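Local atomic coordinates of enoyl-CoA hydratase carB homologue (Streptomyces cattleya, PDB entry 5O34), a protein that probably catalyses crotonase-type chemistry on a coenzyme A thioester, akin to carboxymethylproline synthesis, in thienamycin biosynthesis. Residues Q156-L159 with Y163-G166; A145-A150 with P227-R232; D130-V135 with I151-Q156. All coordinates share one frame; numbering follows the deposited sequence.

Contact 1 (Q156-L159 with Y163-G166); sequences QISL and YRLG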
loop_
_atom_site.group_PDB
_atom_site.type_symbol
_atom_site.label_atom_id
_atom_site.label_comp_id
_atom_site.label_asym_id
_atom_site.label_seq_id
_atom_site.Cartn_x
_atom_site.Cartn_y
_atom_site.Cartn_z
ATOM N N GLN A 156 -12.803 11.954 -3.312
ATOM C CA GLN A 156 -11.688 11.942 -4.275
ATOM C C GLN A 156 -10.777 13.177 -4.175
ATOM O O GLN A 156 -9.553 13.036 -4.227
ATOM C CB GLN A 156 -12.201 11.727 -5.704
ATOM C CG GLN A 156 -12.561 10.263 -5.990
ATOM C CD GLN A 156 -13.482 10.035 -7.160
ATOM O OE1 GLN A 156 -14.331 9.135 -7.129
ATOM N NE2 GLN A 156 -13.319 10.804 -8.233
ATOM N N ILE A 157 -11.361 14.372 -3.960
ATOM C CA ILE A 157 -10.603 15.624 -3.771
ATOM C C ILE A 157 -9.752 15.513 -2.502
ATOM O O ILE A 157 -8.560 15.827 -2.539
ATOM C CB ILE A 157 -11.541 16.876 -3.758
ATOM C CG1 ILE A 157 -12.225 17.057 -5.140
ATOM C CG2 ILE A 157 -10.773 18.164 -3.358
ATOM C CD1 ILE A 157 -13.531 17.896 -5.147
ATOM N N SER A 158 -10.353 15.022 -1.398
ATOM C CA SER A 158 -9.659 14.850 -0.114
ATOM C C SER A 158 -8.480 13.874 -0.244
ATOM O O SER A 158 -7.408 14.133 0.315
ATOM C CB SER A 158 -10.632 14.429 0.987
ATOM O OG SER A 158 -10.844 13.027 1.055
ATOM N N LEU A 159 -8.653 12.807 -1.058
ATOM C CA LEU A 159 -7.598 11.807 -1.319
ATOM C C LEU A 159 -6.388 12.353 -2.139
ATOM O O LEU A 159 -5.398 11.639 -2.309
ATOM C CB LEU A 159 -8.177 10.534 -1.959
ATOM C CG LEU A 159 -9.221 9.757 -1.141
ATOM C CD1 LEU A 159 -9.922 8.734 -1.994
ATOM C CD2 LEU A 159 -8.622 9.106 0.105
ATOM N N TYR A 163 -3.016 15.594 4.095
ATOM C CA TYR A 163 -3.482 15.312 5.452
ATOM C C TYR A 163 -4.979 15.501 5.526
ATOM O O TYR A 163 -5.484 16.584 5.250
ATOM C CB TYR A 163 -2.764 16.223 6.473
ATOM C CG TYR A 163 -2.638 15.666 7.882
ATOM C CD1 TYR A 163 -1.424 15.164 8.350
ATOM C CD2 TYR A 163 -3.706 15.726 8.776
ATOM C CE1 TYR A 163 -1.286 14.703 9.663
ATOM C CE2 TYR A 163 -3.582 15.260 10.086
ATOM C CZ TYR A 163 -2.369 14.755 10.527
ATOM O OH TYR A 163 -2.253 14.308 11.822
ATOM N N ARG A 164 -5.693 14.431 5.868
ATOM C CA ARG A 164 -7.138 14.473 6.014
ATOM C C ARG A 164 -7.483 14.414 7.494
ATOM O O ARG A 164 -7.160 13.446 8.187
ATOM C CB ARG A 164 -7.810 13.351 5.213
ATOM C CG ARG A 164 -7.602 13.500 3.709
ATOM C CD ARG A 164 -8.078 12.292 2.927
ATOM N NE ARG A 164 -7.261 11.100 3.158
ATOM C CZ ARG A 164 -6.112 10.832 2.549
ATOM N NH1 ARG A 164 -5.600 11.690 1.673
ATOM N NH2 ARG A 164 -5.461 9.710 2.816
ATOM N N LEU A 165 -8.073 15.496 7.984
ATOM C CA LEU A 165 -8.493 15.638 9.366
ATOM C C LEU A 165 -10.002 15.509 9.411
ATOM O O LEU A 165 -10.720 16.262 8.745
ATOM C CB LEU A 165 -8.022 16.986 9.904
ATOM C CG LEU A 165 -8.292 17.300 11.372
ATOM C CD1 LEU A 165 -7.507 16.384 12.304
ATOM C CD2 LEU A 165 -7.942 18.725 11.660
ATOM N N GLY A 166 -10.465 14.510 10.150
ATOM C CA GLY A 166 -11.885 14.243 10.263
ATOM C C GLY A 166 -12.444 14.504 11.644
ATOM O O GLY A 166 -11.760 14.291 12.649
#
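Arg164 reaches from its strand to the C-terminal end of the helix carrying Ser158, and three kinds of contact hold it there. The polar one is weak: NH1 donates to Ser158 O at 3.3 Å, with an N-H...O angle of 160°. The acceptor lies at the edge of the guanidinium, near its plane. Stronger grip comes from outside the pair, since Arg164 NE bonds to Leu219 O and NH2, weakly, to Gly218 O; three carbonyls thus share the buried cation.

The face of the flat group is met by an apolar methyl: Leu159 CD2 sits 3.8 Å above the guanidinium plane, over its centre, although the CB of Leu159 points away from the strand.

The aliphatic part makes the remaining contacts, with Arg164 CD 3.3 Å from Ser158 O and 3.4 Å from Ser158 OG. Beyond these methylenes the chain bends (chi3 -68°), turning the guanidinium aside. Ser158 OG itself bonds to Leu155 O, back in its own helix.

Because strands 142-146 and 163-167 are parallel neighbours and helix 152-158 lies between them in sequence, the arrangement belongs to a beta-alpha-beta crossover of the crotonase fold.

Contact 2 (A145-A150 with P227-R232); sequences AIDGYA and PRLLDR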
loop_
_atom_site.group_PDB
_atom_site.type_symbol
_atom_site.label_atom_id
_atom_site.label_comp_id
_atom_site.label_asym_id
_atom_site.label_seq_id
_atom_site.Cartn_x
_atom_site.Cartn_y
_atom_site.Cartn_z
ATOM N N ALA A 145 -10.133 19.277 5.802
ATOM C CA ALA A 145 -10.828 19.261 7.097
ATOM C C ALA A 145 -12.284 18.862 6.853
ATOM O O ALA A 145 -13.049 19.607 6.240
ATOM C CB ALA A 145 -10.725 20.618 7.770
ATOM N N ILE A 146 -12.619 17.627 7.252
ATOM C CA ILE A 146 -13.903 16.962 7.016
ATOM C C ILE A 146 -14.760 16.898 8.305
ATOM O O ILE A 146 -14.338 16.308 9.301
ATOM C CB ILE A 146 -13.639 15.570 6.347
ATOM C CG1 ILE A 146 -12.622 15.701 5.175
ATOM C CG2 ILE A 146 -14.935 14.917 5.871
ATOM C CD1 ILE A 146 -12.031 14.386 4.571
ATOM N N ASP A 147 -15.934 17.558 8.288
ATOM C CA ASP A 147 -16.878 17.619 9.421
ATOM C C ASP A 147 -18.166 16.856 9.151
ATOM O O ASP A 147 -19.055 16.810 10.006
ATOM C CB ASP A 147 -17.224 19.074 9.802
ATOM C CG ASP A 147 -17.511 19.309 11.290
ATOM O OD1 ASP A 147 -17.880 18.339 11.996
ATOM O OD2 ASP A 147 -17.366 20.455 11.745
ATOM N N GLY A 148 -18.268 16.268 7.972
ATOM C CA GLY A 148 -19.450 15.509 7.606
ATOM C C GLY A 148 -19.148 14.473 6.559
ATOM O O GLY A 148 -18.058 13.901 6.527
ATOM N N TYR A 149 -20.118 14.233 5.701
ATOM C CA TYR A 149 -20.005 13.296 4.605
ATOM C C TYR A 149 -18.975 13.737 3.547
ATOM O O TYR A 149 -18.903 14.914 3.193
ATOM C CB TYR A 149 -21.369 13.110 3.947
ATOM C CG TYR A 149 -22.243 12.057 4.585
ATOM C CD1 TYR A 149 -23.096 12.375 5.641
ATOM C CD2 TYR A 149 -22.284 10.761 4.079
ATOM C CE1 TYR A 149 -23.949 11.418 6.195
ATOM C CE2 TYR A 149 -23.142 9.801 4.613
ATOM C CZ TYR A 149 -23.970 10.130 5.675
ATOM O OH TYR A 149 -24.804 9.172 6.209
ATOM N N ALA A 150 -18.178 12.775 3.068
ATOM C CA ALA A 150 -17.202 12.906 1.984
ATOM C C ALA A 150 -17.535 11.716 1.079
ATOM O O ALA A 150 -17.214 10.567 1.394
ATOM C CB ALA A 150 -15.779 12.814 2.529
ATOM N N PRO A 227 -16.186 20.091 17.806
ATOM C CA PRO A 227 -15.876 21.481 18.210
ATOM C C PRO A 227 -14.421 21.958 18.030
ATOM O O PRO A 227 -14.176 23.169 18.027
ATOM C CB PRO A 227 -16.288 21.511 19.693
ATOM C CG PRO A 227 -16.161 20.074 20.151
ATOM C CD PRO A 227 -16.712 19.327 18.960
ATOM N N ARG A 228 -13.467 21.033 17.851
ATOM C CA ARG A 228 -12.047 21.376 17.708
ATOM C C ARG A 228 -11.481 21.128 16.280
ATOM O O ARG A 228 -10.274 21.307 16.073
ATOM C CB ARG A 228 -11.244 20.594 18.768
ATOM C CG ARG A 228 -9.912 21.206 19.182
ATOM C CD ARG A 228 -9.062 20.146 19.857
ATOM N NE ARG A 228 -7.676 20.578 20.045
ATOM C CZ ARG A 228 -6.767 19.901 20.743
ATOM N NH1 ARG A 228 -7.091 18.755 21.332
ATOM N NH2 ARG A 228 -5.532 20.369 20.864
ATOM N N LEU A 229 -12.341 20.742 15.304
ATOM C CA LEU A 229 -11.922 20.422 13.926
ATOM C C LEU A 229 -11.088 21.527 13.230
ATOM O O LEU A 229 -9.938 21.260 12.860
ATOM C CB LEU A 229 -13.097 19.986 13.017
ATOM C CG LEU A 229 -12.702 19.637 11.557
ATOM C CD1 LEU A 229 -11.897 18.345 11.474
ATOM C CD2 LEU A 229 -13.898 19.539 10.675
ATOM N N LEU A 230 -11.656 22.746 13.051
ATOM C CA LEU A 230 -10.945 23.852 12.403
ATOM C C LEU A 230 -9.733 24.313 13.228
ATOM O O LEU A 230 -8.693 24.602 12.643
ATOM C CB LEU A 230 -11.896 24.998 12.043
ATOM C CG LEU A 230 -11.390 26.100 11.097
ATOM C CD1 LEU A 230 -11.115 25.559 9.694
ATOM C CD2 LEU A 230 -12.410 27.204 10.988
ATOM N N ASP A 231 -9.836 24.282 14.569
ATOM C CA ASP A 231 -8.743 24.620 15.495
ATOM C C ASP A 231 -7.522 23.749 15.272
ATOM O O ASP A 231 -6.398 24.257 15.202
ATOM C CB ASP A 231 -9.212 24.473 16.952
ATOM C CG ASP A 231 -10.193 25.538 17.348
ATOM O OD1 ASP A 231 -10.208 26.589 16.693
ATOM O OD2 ASP A 231 -10.898 25.350 18.360
ATOM N N ARG A 232 -7.750 22.431 15.181
ATOM C CA ARG A 232 -6.701 21.451 14.938
ATOM C C ARG A 232 -6.140 21.647 13.517
ATOM O O ARG A 232 -4.921 21.680 13.350
ATOM C CB ARG A 232 -7.240 20.027 15.198
ATOM C CG ARG A 232 -6.214 18.894 15.147
ATOM C CD ARG A 232 -4.887 19.168 15.833
ATOM N NE ARG A 232 -3.859 18.272 15.304
ATOM C CZ ARG A 232 -2.555 18.529 15.300
ATOM N NH1 ARG A 232 -2.094 19.675 15.793
ATOM N NH2 ARG A 232 -1.702 17.648 14.797
#
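Leu229, in the first turn of its helix, points its isobutyl group at the corner where strand 142-146 runs out into Asp147. Its CD2 methyl does most of the touching, lying 3.5 Å from Ile146 O and 3.5 Å from Asp147 CB. The approach to the carbonyl is from the side: the angle at Ile146 O between its own carbon and Leu229 CD2 is about 85°, so the methyl lies beside the C=O bond and not beyond its oxygen. The second methyl, CD1, is also near this oxygen, at 3.9 Å.

The side chains of Asp147 and Leu229 run antiparallel, alongside each other. The methyl lies along the flank of the acid: Asp147 CG and OD2 are each 3.7 Å from Leu229 CD2, a van der Waals contact. The polar end has its partner on the next strand, where OD1 is hydrogen-bonded to Ser167 OG.

Ala145 completes the footing. Its CB points toward the helix and comes 4.4 Å from Leu229 CG, farther than the methyl contacts. The extended first torsion of Leu229 (chi1 -180°, CG opposite the backbone N) carries the branch out to this corner, whereas Ile146 directs its CB away, contributing backbone alone.

The contact is van der Waals packing of the start of helix 229-242 against the six-stranded sheet. Leu229 also touches Leu165 on strand 163-167 and Val224 on strand 222-224, while Ala145 and Leu230 both meet Tyr96 of strand 92-96.

Contact 3 (D130-V135 with I151-Q156); sequences DLYTTV and IGVGLQ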
loop_
_atom_site.group_PDB
_atom_site.type_symbol
_atom_site.label_atom_id
_atom_site.label_comp_id
_atom_site.label_asym_id
_atom_site.label_seq_id
_atom_site.Cartn_x
_atom_site.Cartn_y
_atom_site.Cartn_z
ATOM N N ASP A 130 -7.730 17.395 -14.295
ATOM C CA ASP A 130 -6.955 18.628 -14.110
ATOM C C ASP A 130 -7.010 19.108 -12.663
ATOM O O ASP A 130 -5.999 19.583 -12.156
ATOM C CB ASP A 130 -7.373 19.729 -15.111
ATOM C CG ASP A 130 -7.013 19.454 -16.576
ATOM O OD1 ASP A 130 -6.588 18.310 -16.890
ATOM O OD2 ASP A 130 -7.182 20.372 -17.413
ATOM N N LEU A 131 -8.156 18.902 -11.980
ATOM C CA LEU A 131 -8.301 19.239 -10.566
ATOM C C LEU A 131 -7.484 18.279 -9.694
ATOM O O LEU A 131 -6.673 18.750 -8.895
ATOM C CB LEU A 131 -9.783 19.295 -10.121
ATOM C CG LEU A 131 -10.055 19.478 -8.605
ATOM C CD1 LEU A 131 -9.436 20.750 -8.063
ATOM C CD2 LEU A 131 -11.535 19.445 -8.305
ATOM N N TYR A 132 -7.651 16.945 -9.878
ATOM C CA TYR A 132 -6.906 15.959 -9.082
ATOM C C TYR A 132 -5.396 16.073 -9.282
ATOM O O TYR A 132 -4.650 16.002 -8.302
ATOM C CB TYR A 132 -7.383 14.520 -9.337
ATOM C CG TYR A 132 -8.854 14.262 -9.082
ATOM C CD1 TYR A 132 -9.581 15.044 -8.179
ATOM C CD2 TYR A 132 -9.502 13.187 -9.676
ATOM C CE1 TYR A 132 -10.929 14.791 -7.921
ATOM C CE2 TYR A 132 -10.840 12.907 -9.400
ATOM C CZ TYR A 132 -11.553 13.725 -8.539
ATOM O OH TYR A 132 -12.884 13.494 -8.320
ATOM N N THR A 133 -4.949 16.298 -10.540
ATOM C CA THR A 133 -3.521 16.436 -10.842
ATOM C C THR A 133 -2.922 17.697 -10.243
ATOM O O THR A 133 -1.799 17.616 -9.745
ATOM C CB THR A 133 -3.194 16.303 -12.345
ATOM O OG1 THR A 133 -4.000 17.194 -13.119
ATOM C CG2 THR A 133 -3.337 14.865 -12.855
ATOM N N THR A 134 -3.653 18.844 -10.245
ATOM C CA THR A 134 -3.111 20.103 -9.702
ATOM C C THR A 134 -3.013 20.030 -8.155
ATOM O O THR A 134 -1.931 20.284 -7.619
ATOM C CB THR A 134 -3.841 21.361 -10.257
ATOM O OG1 THR A 134 -3.090 22.529 -9.929
ATOM C CG2 THR A 134 -5.242 21.538 -9.709
ATOM N N VAL A 135 -4.096 19.612 -7.457
ATOM C CA VAL A 135 -4.121 19.471 -5.990
ATOM C C VAL A 135 -2.926 18.618 -5.505
ATOM O O VAL A 135 -2.288 18.972 -4.514
ATOM C CB VAL A 135 -5.485 18.926 -5.476
ATOM C CG1 VAL A 135 -5.452 18.639 -3.971
ATOM C CG2 VAL A 135 -6.618 19.896 -5.799
ATOM N N ILE A 151 -18.313 11.993 0.029
ATOM C CA ILE A 151 -18.850 11.022 -0.932
ATOM C C ILE A 151 -18.276 11.269 -2.346
ATOM O O ILE A 151 -18.055 12.423 -2.720
ATOM C CB ILE A 151 -20.410 11.113 -0.926
ATOM C CG1 ILE A 151 -21.007 10.985 0.500
ATOM C CG2 ILE A 151 -21.065 10.111 -1.887
ATOM C CD1 ILE A 151 -22.497 11.446 0.613
ATOM N N GLY A 152 -18.080 10.184 -3.108
ATOM C CA GLY A 152 -17.597 10.192 -4.488
ATOM C C GLY A 152 -16.490 11.180 -4.794
ATOM O O GLY A 152 -15.371 11.048 -4.274
ATOM N N VAL A 153 -16.821 12.205 -5.615
ATOM C CA VAL A 153 -15.913 13.278 -6.048
ATOM C C VAL A 153 -15.388 14.074 -4.847
ATOM O O VAL A 153 -14.211 14.454 -4.835
ATOM C CB VAL A 153 -16.549 14.172 -7.161
ATOM C CG1 VAL A 153 -15.670 15.376 -7.503
ATOM C CG2 VAL A 153 -16.826 13.351 -8.424
ATOM N N GLY A 154 -16.244 14.264 -3.837
ATOM C CA GLY A 154 -15.895 14.949 -2.596
ATOM C C GLY A 154 -14.769 14.233 -1.878
ATOM O O GLY A 154 -13.747 14.846 -1.547
ATOM N N LEU A 155 -14.930 12.912 -1.692
ATOM C CA LEU A 155 -13.906 12.049 -1.096
ATOM C C LEU A 155 -12.637 12.021 -1.976
ATOM O O LEU A 155 -11.531 12.115 -1.441
ATOM C CB LEU A 155 -14.462 10.621 -0.862
ATOM C CG LEU A 155 -13.531 9.557 -0.241
ATOM C CD1 LEU A 155 -12.812 10.065 1.013
ATOM C CD2 LEU A 155 -14.305 8.290 0.055
ATOM N N GLN A 156 -12.803 11.954 -3.312
ATOM C CA GLN A 156 -11.688 11.942 -4.275
ATOM C C GLN A 156 -10.777 13.177 -4.175
ATOM O O GLN A 156 -9.553 13.036 -4.227
ATOM C CB GLN A 156 -12.201 11.727 -5.704
ATOM C CG GLN A 156 -12.561 10.263 -5.990
ATOM C CD GLN A 156 -13.482 10.035 -7.160
ATOM O OE1 GLN A 156 -14.331 9.135 -7.129
ATOM N NE2 GLN A 156 -13.319 10.804 -8.233
#
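Tyr132 of helix 120-137 meets Val153 and Gln156 on the opening turns of helix 152-158, the glycine-containing helix start that in crotonases contributes a backbone N-H to the oxyanion hole. By analogy, the backbone N-H of Val153, between Gly152 and Gly154, probably has that role here. Two features define the turn: Gly152 has a positive phi (40°), and Gln156 N bonds to Gly152 O at 2.9 Å.

The phenol end of Tyr132 lodges against this turn. Its OH is 3.2 Å from Gln156 CB, and the ring carbon behind it, CZ, is 3.5 Å from the same atom. Tyr132 CE1 and CE2 are about equally far from that CB, and the methylene lies over the long axis of the ring, above the phenol oxygen and not in the ring plane. On Val153 the closest approach is CG1, 3.5 Å from Tyr132 OH; this methyl stands opposite the backbone N (chi1 174°).

Beyond CG the chain of Gln156 is extended and brings the amide beside the phenol oxygen. Modelled NE2 lies 2.7 Å from Tyr132 OH, but the amide is probably turned over in the model, leaving the nature of this polar approach open. Ring and amide planes are 74° apart, so the two groups do not stack; their side chains cross at a slant.

Around the pair, Phe185 of helix 184-194 meets the Tyr132 ring edge-to-face, and Met189 of that helix touches both Tyr132 and Gln156. Leu263 of helix 252-273 also packs on the tyrosine, while neighbouring Leu131 packs on Leu77 and Thr78 of helix 71-86.

Helix 152-158 is common to contacts 1 and 3, which share Gln156 and have centres about 10 Å apart; Ile157, on the 156-159 segment, places its CG1 3.8 Å from Tyr132 CE1. Contacts 1 and 2, with centres about 11 Å apart, meet through the sheet: Leu165 O and Ile146 N, 2.8 Å apart, form a probable hydrogen bond between adjacent strands, and Ser158 CB lies 3.8 Å from Ile146 CD1. Contacts 2 and 3 are farther apart, about 18 Å between centres, yet strand 149-151 leads straight into the shared helix. The probable oxyanion-hole turn lies in contact 3, at the start of that helix, and contact 1 lies at its other end.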